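Local coordinates for probable LRR receptor-like serine/threonine-protein kinase At4g26540 (Arabidopsis thaliana, PDB 5HZ0) that acts in plant roots as a receptor kinase for RGF peptide hormones, pairing with SERK co-receptors to maintain the stem cell niche, at residues 526-531 and 551-556; 571-576 and 594-599. The protein carries 5 engineered substitutions. All coordinates share one frame; numbering follows the deposited sequence.

Contact 1. Residues 526-531 and 551-556; sequences ENDFSG and CNRFVG. With NAG (2-acetamido-2-deoxy-beta-D-glucopyranose), chain D.
Asp528 and Arg553 form a salt bridge across two neighbouring coils of the leucine-rich repeat solenoid, each at the variable position after the consensus asparagine of the plant-type NxLxGxIP sequence. The arginine grips the carboxylate side-on: NE gives a nearly straight bond to Asp528 OD1 (2.6 Å), and NH2 reaches Asp528 OD2 (2.9 Å). OD1 lies in the guanidinium plane, whereas NH2 meets OD2 from above the carboxylate plane; the two flat groups are turned 43° apart. A bend at chi3 (-62°) swings the guanidinium back over the neighbouring repeat, and Ser530 CB lies over one of its faces.

The backbones run in nearly the same direction, joined by Arg553 N to Phe529 O (2.7 Å) and by a weak bond from Asn527 N to Cys551 O. The consensus asparagines turn inward. Asn527 gives its ND2 to Leu524 O and Leu500 O and takes Leu505 N on OD1. Asn552 repeats the donor pattern with Leu549 O and Leu524 O, so each buried amide ties successive coils together. Phe529 and Phe554, at the hydrophobic position of the same sequence, lie side by side in the interior, and Phe554 CZ packs on Phe529 CB (3.4 Å). At the other end of the first segment, the extended Glu526 side chain accepts a hydrogen bond on OE2 from O6 of the chain D NAG (2.7 Å). Beyond the salt bridge, Val555 N binds Gly531 O at 3.0 Å, from above the carbonyl plane, while Val555 CG2 rests against the same oxygen.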
loop_
_atom_site.group_PDB
_atom_site.type_symbol
_atom_site.label_atom_id
_atom_site.label_comp_id
_atom_site.label_asym_id
_atom_site.label_seq_id
_atom_site.Cartn_x
_atom_site.Cartn_y
_atom_site.Cartn_z
ATOM N N GLU A 526 -36.640 -3.047 1.310
ATOM C CA GLU A 526 -37.067 -4.396 1.670
ATOM C C GLU A 526 -37.271 -4.593 3.171
ATOM O O GLU A 526 -36.584 -5.387 3.818
ATOM C CB GLU A 526 -36.065 -5.417 1.173
ATOM C CG GLU A 526 -36.333 -5.920 -0.193
ATOM C CD GLU A 526 -35.344 -6.985 -0.592
ATOM O OE1 GLU A 526 -35.648 -8.171 -0.361
ATOM O OE2 GLU A 526 -34.262 -6.637 -1.117
ATOM N N ASN A 527 -38.235 -3.874 3.714
ATOM C CA ASN A 527 -38.640 -4.068 5.079
ATOM C C ASN A 527 -40.151 -3.997 5.124
ATOM O O ASN A 527 -40.813 -4.067 4.088
ATOM C CB ASN A 527 -37.994 -3.026 6.000
ATOM C CG ASN A 527 -36.583 -3.420 6.438
ATOM O OD1 ASN A 527 -36.421 -4.284 7.288
ATOM N ND2 ASN A 527 -35.561 -2.773 5.868
ATOM N N ASP A 528 -40.690 -3.963 6.330
ATOM C CA ASP A 528 -42.106 -3.741 6.566
ATOM C C ASP A 528 -42.500 -2.323 7.005
ATOM O O ASP A 528 -43.530 -2.157 7.651
ATOM C CB ASP A 528 -42.739 -4.826 7.431
ATOM C CG ASP A 528 -44.223 -4.950 7.192
ATOM O OD1 ASP A 528 -44.650 -4.767 6.030
ATOM O OD2 ASP A 528 -44.964 -5.216 8.163
ATOM N N PHE A 529 -41.632 -1.336 6.798
ATOM C CA PHE A 529 -41.978 0.048 7.147
ATOM C C PHE A 529 -43.324 0.511 6.580
ATOM O O PHE A 529 -43.720 0.150 5.450
ATOM C CB PHE A 529 -40.896 1.018 6.685
ATOM C CG PHE A 529 -39.598 0.846 7.388
ATOM C CD1 PHE A 529 -39.480 1.157 8.731
ATOM C CD2 PHE A 529 -38.494 0.355 6.715
ATOM C CE1 PHE A 529 -38.284 0.997 9.380
ATOM C CE2 PHE A 529 -37.299 0.178 7.369
ATOM C CZ PHE A 529 -37.191 0.508 8.702
ATOM N N SER A 530 -44.025 1.308 7.378
ATOM C CA SER A 530 -45.375 1.742 7.040
ATOM C C SER A 530 -45.551 3.202 7.397
ATOM O O SER A 530 -44.619 3.850 7.889
ATOM C CB SER A 530 -46.413 0.909 7.797
ATOM O OG SER A 530 -46.371 1.188 9.193
ATOM N N GLY A 531 -46.754 3.717 7.156
ATOM C CA GLY A 531 -47.056 5.098 7.457
ATOM C C GLY A 531 -46.423 6.046 6.463
ATOM O O GLY A 531 -46.055 5.660 5.348
ATOM N N CYS A 551 -39.579 -1.126 -1.618
ATOM C CA CYS A 551 -40.097 -2.398 -1.113
ATOM C C CYS A 551 -40.513 -2.371 0.367
ATOM O O CYS A 551 -40.184 -3.262 1.143
ATOM C CB CYS A 551 -39.110 -3.520 -1.408
ATOM S SG CYS A 551 -38.494 -3.451 -3.099
ATOM N N ASN A 552 -41.245 -1.329 0.733
ATOM C CA ASN A 552 -41.884 -1.214 2.033
ATOM C C ASN A 552 -43.375 -0.985 1.796
ATOM O O ASN A 552 -43.868 -1.153 0.688
ATOM C CB ASN A 552 -41.314 -0.030 2.826
ATOM C CG ASN A 552 -39.999 -0.351 3.512
ATOM O OD1 ASN A 552 -39.925 -1.250 4.338
ATOM N ND2 ASN A 552 -38.962 0.401 3.185
ATOM N N ARG A 553 -44.091 -0.654 2.858
ATOM C CA ARG A 553 -45.491 -0.212 2.794
ATOM C C ARG A 553 -45.797 1.301 2.856
ATOM O O ARG A 553 -46.873 1.677 3.311
ATOM C CB ARG A 553 -46.391 -1.039 3.709
ATOM C CG ARG A 553 -46.528 -2.469 3.209
ATOM C CD ARG A 553 -47.401 -3.309 4.128
ATOM N NE ARG A 553 -46.868 -3.435 5.481
ATOM C CZ ARG A 553 -47.438 -2.905 6.559
ATOM N NH1 ARG A 553 -48.558 -2.200 6.444
ATOM N NH2 ARG A 553 -46.892 -3.075 7.761
ATOM N N PHE A 554 -44.821 2.162 2.585
ATOM C CA PHE A 554 -45.047 3.603 2.715
ATOM C C PHE A 554 -46.298 4.094 1.962
ATOM O O PHE A 554 -46.597 3.630 0.853
ATOM C CB PHE A 554 -43.812 4.404 2.291
ATOM C CG PHE A 554 -42.603 4.173 3.153
ATOM C CD1 PHE A 554 -42.614 4.532 4.507
ATOM C CD2 PHE A 554 -41.447 3.612 2.617
ATOM C CE1 PHE A 554 -41.498 4.323 5.302
ATOM C CE2 PHE A 554 -40.336 3.398 3.410
ATOM C CZ PHE A 554 -40.360 3.759 4.752
ATOM N N VAL A 555 -47.040 4.999 2.596
ATOM C CA VAL A 555 -48.207 5.638 1.983
ATOM C C VAL A 555 -48.094 7.152 2.059
ATOM O O VAL A 555 -47.085 7.698 2.522
ATOM C CB VAL A 555 -49.527 5.227 2.664
ATOM C CG1 VAL A 555 -49.808 3.738 2.467
ATOM C CG2 VAL A 555 -49.512 5.603 4.143
ATOM N N GLY A 556 -49.141 7.833 1.611
ATOM C CA GLY A 556 -49.144 9.281 1.567
ATOM C C GLY A 556 -48.352 9.787 0.379
ATOM O O GLY A 556 -48.150 9.064 -0.599
HETATM C C1 NAG D . -33.130 -0.402 -3.222
HETATM C C2 NAG D . -32.112 -0.769 -4.299
HETATM C C3 NAG D . -32.546 -2.018 -5.080
HETATM C C4 NAG D . -32.833 -3.169 -4.106
HETATM C C5 NAG D . -33.936 -2.671 -3.173
HETATM C C6 NAG D . -34.417 -3.700 -2.152
HETATM C C7 NAG D . -30.843 0.863 -5.686
HETATM C C8 NAG D . -30.971 2.122 -6.506
HETATM N N2 NAG D . -31.971 0.404 -5.141
HETATM O O3 NAG D . -31.543 -2.352 -6.008
HETATM O O4 NAG D . -33.126 -4.435 -4.720
HETATM O O5 NAG D . -33.475 -1.547 -2.463
HETATM O O6 NAG D . -33.344 -4.157 -1.354
HETATM O O7 NAG D . -29.746 0.316 -5.570
#

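Contact 2. Residues 571-576 and 594-599; sequences LDVSHN and LNISYN. With NAG (2-acetamido-2-deoxy-beta-D-glucopyranose), chain E; NAG (2-acetamido-2-deoxy-beta-D-glucopyranose), chain D.
Leu571 pairs with Leu594 in register, and its carbonyl oxygen takes the N-H of Asn595 (2.9 Å); in the hydrophobic interior of the solenoid the two leucines lie alongside each other, CD2 of Leu571 against CD1 of Leu594. Asp572 and Asn595 point the other way, side by side, with carboxylate and amide planes only 15° apart. Each has CG trans to the backbone N (chi1 -167°), an arrangement that carries the polar ends to the sugars. Asp572 OD2 accepts the acetamido N2 of the chain E NAG (2.6 Å) and also that of the chain D NAG. Asn595 ND2 is bonded covalently to C1 of the chain E sugar, an N-linked glycan. The other Asp572 oxygen, OD1, accepts Ser574 N, closing an Asx turn, and also takes Ser574 OG; Asn595 OD1 repeats both bonds with Ser597.

Val573 lies just past the short strand, where each leucine-rich repeat leaves its parallel sheet. Its N-H binds Asn595 O, its CG2 touches CG2 of Ile596, and its carbonyl oxygen is held from opposite faces by two consensus asparagines, Asn576 ND2 at 2.8 Å and Asn599 ND2 at 3.2 Å. Ser574 sets its OG near C8 of the chain E NAG, while its CB packs against Asn595 OD1. At the solvent-exposed His575, the backbone N reaches Ser597 O (3.0 Å). The imidazole is nearly parallel to the Tyr598 ring, 7° between planes and 4.6 Å between centroids, but offset enough to leave little ring-on-ring overlap; Tyr598 CB makes a CH-pi contact over the imidazole face. Asn576 N gives a weak bond to Tyr598 O, and Asn599 OD1 accepts the N-H of Leu578, in the preceding coil.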
loop_
_atom_site.group_PDB
_atom_site.type_symbol
_atom_site.label_atom_id
_atom_site.label_comp_id
_atom_site.label_asym_id
_atom_site.label_seq_id
_atom_site.Cartn_x
_atom_site.Cartn_y
_atom_site.Cartn_z
ATOM N N LEU A 571 -32.292 8.131 -5.879
ATOM C CA LEU A 571 -33.473 7.992 -5.039
ATOM C C LEU A 571 -34.382 6.876 -5.551
ATOM O O LEU A 571 -34.797 6.883 -6.710
ATOM C CB LEU A 571 -34.227 9.324 -4.936
ATOM C CG LEU A 571 -35.608 9.287 -4.265
ATOM C CD1 LEU A 571 -35.529 9.047 -2.765
ATOM C CD2 LEU A 571 -36.375 10.556 -4.544
ATOM N N ASP A 572 -34.664 5.912 -4.684
ATOM C CA ASP A 572 -35.533 4.788 -4.984
ATOM C C ASP A 572 -36.610 4.661 -3.892
ATOM O O ASP A 572 -36.325 4.266 -2.746
ATOM C CB ASP A 572 -34.680 3.521 -5.014
ATOM C CG ASP A 572 -35.397 2.330 -5.626
ATOM O OD1 ASP A 572 -36.636 2.352 -5.708
ATOM O OD2 ASP A 572 -34.710 1.361 -6.021
ATOM N N VAL A 573 -37.834 5.029 -4.265
ATOM C CA VAL A 573 -39.053 4.876 -3.476
ATOM C C VAL A 573 -39.963 3.739 -3.966
ATOM O O VAL A 573 -41.072 3.552 -3.470
ATOM C CB VAL A 573 -39.842 6.215 -3.384
ATOM C CG1 VAL A 573 -39.060 7.236 -2.572
ATOM C CG2 VAL A 573 -40.148 6.770 -4.782
ATOM N N SER A 574 -39.495 3.001 -4.959
ATOM C CA SER A 574 -40.326 2.060 -5.705
ATOM C C SER A 574 -40.926 0.947 -4.850
ATOM O O SER A 574 -40.469 0.701 -3.730
ATOM C CB SER A 574 -39.495 1.414 -6.798
ATOM O OG SER A 574 -38.618 0.460 -6.222
ATOM N N HIS A 575 -41.974 0.304 -5.370
ATOM C CA HIS A 575 -42.694 -0.748 -4.656
ATOM C C HIS A 575 -43.219 -0.294 -3.291
ATOM O O HIS A 575 -42.986 -0.939 -2.263
ATOM C CB HIS A 575 -41.843 -2.010 -4.508
ATOM C CG HIS A 575 -41.590 -2.723 -5.796
ATOM N ND1 HIS A 575 -40.442 -2.537 -6.534
ATOM C CD2 HIS A 575 -42.338 -3.622 -6.478
ATOM C CE1 HIS A 575 -40.489 -3.293 -7.619
ATOM N NE2 HIS A 575 -41.633 -3.953 -7.613
ATOM N N ASN A 576 -43.934 0.827 -3.293
ATOM C CA ASN A 576 -44.646 1.290 -2.109
ATOM C C ASN A 576 -46.071 1.648 -2.485
ATOM O O ASN A 576 -46.513 1.352 -3.594
ATOM C CB ASN A 576 -43.940 2.482 -1.456
ATOM C CG ASN A 576 -42.785 2.061 -0.592
ATOM O OD1 ASN A 576 -42.980 1.486 0.478
ATOM N ND2 ASN A 576 -41.574 2.349 -1.040
ATOM N N LEU A 594 -33.622 7.924 -10.568
ATOM C CA LEU A 594 -34.900 8.042 -9.878
ATOM C C LEU A 594 -35.723 6.806 -10.171
ATOM O O LEU A 594 -35.961 6.510 -11.329
ATOM C CB LEU A 594 -35.663 9.277 -10.368
ATOM C CG LEU A 594 -37.065 9.436 -9.766
ATOM C CD1 LEU A 594 -36.994 9.421 -8.245
ATOM C CD2 LEU A 594 -37.774 10.710 -10.260
ATOM N N ASN A 595 -36.128 6.064 -9.143
ATOM C CA ASN A 595 -37.023 4.940 -9.356
ATOM C C ASN A 595 -38.319 5.148 -8.555
ATOM O O ASN A 595 -38.322 5.052 -7.315
ATOM C CB ASN A 595 -36.314 3.635 -8.985
ATOM C CG ASN A 595 -37.054 2.398 -9.460
ATOM O OD1 ASN A 595 -38.254 2.462 -9.728
ATOM N ND2 ASN A 595 -36.352 1.245 -9.549
ATOM N N ILE A 596 -39.390 5.497 -9.284
ATOM C CA ILE A 596 -40.751 5.686 -8.753
ATOM C C ILE A 596 -41.781 4.578 -9.058
ATOM O O ILE A 596 -42.967 4.734 -8.768
ATOM C CB ILE A 596 -41.334 7.088 -9.076
ATOM C CG1 ILE A 596 -41.175 7.438 -10.570
ATOM C CG2 ILE A 596 -40.671 8.158 -8.221
ATOM C CD1 ILE A 596 -41.962 6.590 -11.516
ATOM N N SER A 597 -41.336 3.509 -9.699
ATOM C CA SER A 597 -42.218 2.467 -10.210
ATOM C C SER A 597 -42.965 1.687 -9.136
ATOM O O SER A 597 -42.601 1.710 -7.970
ATOM C CB SER A 597 -41.428 1.496 -11.085
ATOM O OG SER A 597 -40.653 0.614 -10.294
ATOM N N TYR A 598 -44.028 1.012 -9.545
ATOM C CA TYR A 598 -44.902 0.270 -8.636
ATOM C C TYR A 598 -45.340 1.085 -7.426
ATOM O O TYR A 598 -45.151 0.689 -6.290
ATOM C CB TYR A 598 -44.304 -1.081 -8.252
ATOM C CG TYR A 598 -44.053 -1.954 -9.456
ATOM C CD1 TYR A 598 -45.039 -2.818 -9.942
ATOM C CD2 TYR A 598 -42.837 -1.888 -10.140
ATOM C CE1 TYR A 598 -44.808 -3.610 -11.070
ATOM C CE2 TYR A 598 -42.599 -2.666 -11.253
ATOM C CZ TYR A 598 -43.585 -3.527 -11.711
ATOM O OH TYR A 598 -43.335 -4.297 -12.822
ATOM N N ASN A 599 -45.904 2.251 -7.702
ATOM C CA ASN A 599 -46.542 3.056 -6.685
ATOM C C ASN A 599 -47.914 3.460 -7.192
ATOM O O ASN A 599 -48.358 3.003 -8.244
ATOM C CB ASN A 599 -45.701 4.290 -6.329
ATOM C CG ASN A 599 -44.691 4.021 -5.209
ATOM O OD1 ASN A 599 -45.072 3.828 -4.050
ATOM N ND2 ASN A 599 -43.401 4.041 -5.548
HETATM C C1 NAG E . -34.939 1.296 -9.250
HETATM C C2 NAG E . -34.566 -0.162 -8.949
HETATM C C3 NAG E . -33.054 -0.393 -8.839
HETATM C C4 NAG E . -32.288 0.286 -9.970
HETATM C C5 NAG E . -32.769 1.730 -10.118
HETATM C C6 NAG E . -32.140 2.443 -11.305
HETATM C C7 NAG E . -35.757 -1.806 -7.606
HETATM C C8 NAG E . -36.489 -2.084 -6.324
HETATM N N2 NAG E . -35.226 -0.594 -7.729
HETATM O O3 NAG E . -32.811 -1.767 -8.957
HETATM O O4 NAG E . -30.891 0.162 -9.754
HETATM O O5 NAG E . -34.167 1.745 -10.335
HETATM O O6 NAG E . -32.597 1.843 -12.503
HETATM O O7 NAG E . -35.636 -2.667 -8.477
HETATM C C1 NAG D . -33.130 -0.402 -3.222
HETATM C C2 NAG D . -32.112 -0.769 -4.299
HETATM C C3 NAG D . -32.546 -2.018 -5.080
HETATM C C4 NAG D . -32.833 -3.169 -4.106
HETATM C C5 NAG D . -33.936 -2.671 -3.173
HETATM C C6 NAG D . -34.417 -3.700 -2.152
HETATM C C7 NAG D . -30.843 0.863 -5.686
HETATM C C8 NAG D . -30.971 2.122 -6.506
HETATM N N2 NAG D . -31.971 0.404 -5.141
HETATM O O3 NAG D . -31.543 -2.352 -6.008
HETATM O O4 NAG D . -33.126 -4.435 -4.720
HETATM O O5 NAG D . -33.475 -1.547 -2.463
HETATM O O6 NAG D . -33.344 -4.157 -1.354
HETATM O O7 NAG D . -29.746 0.316 -5.570
#

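Overall arrangement
Both contacts lie near the C-terminal end of the receptor's extracellular leucine-rich repeat domain and join successive coils, with centres about 11 Å apart. Contact 1 closes before contact 2 opens along the chain. Contact 2 includes strands 570-572 and 593-595, the latter the last at the C-terminal end of the repeat array; contact 1 lies beyond strands 521-523 and 546-548, its first segment including the short strand 528-529. Asn576 OD1 accepts Phe554 N and Ser574 O accepts Cys551 N, giving one continuous hydrogen-bonded run of coils. The chain D NAG spans them, hydrogen-bonded to Glu526 and Asp572. Both follow the last small-peptide-recognition motif, Arg402 to Arg404, and are not part of the hormone-recognition motifs.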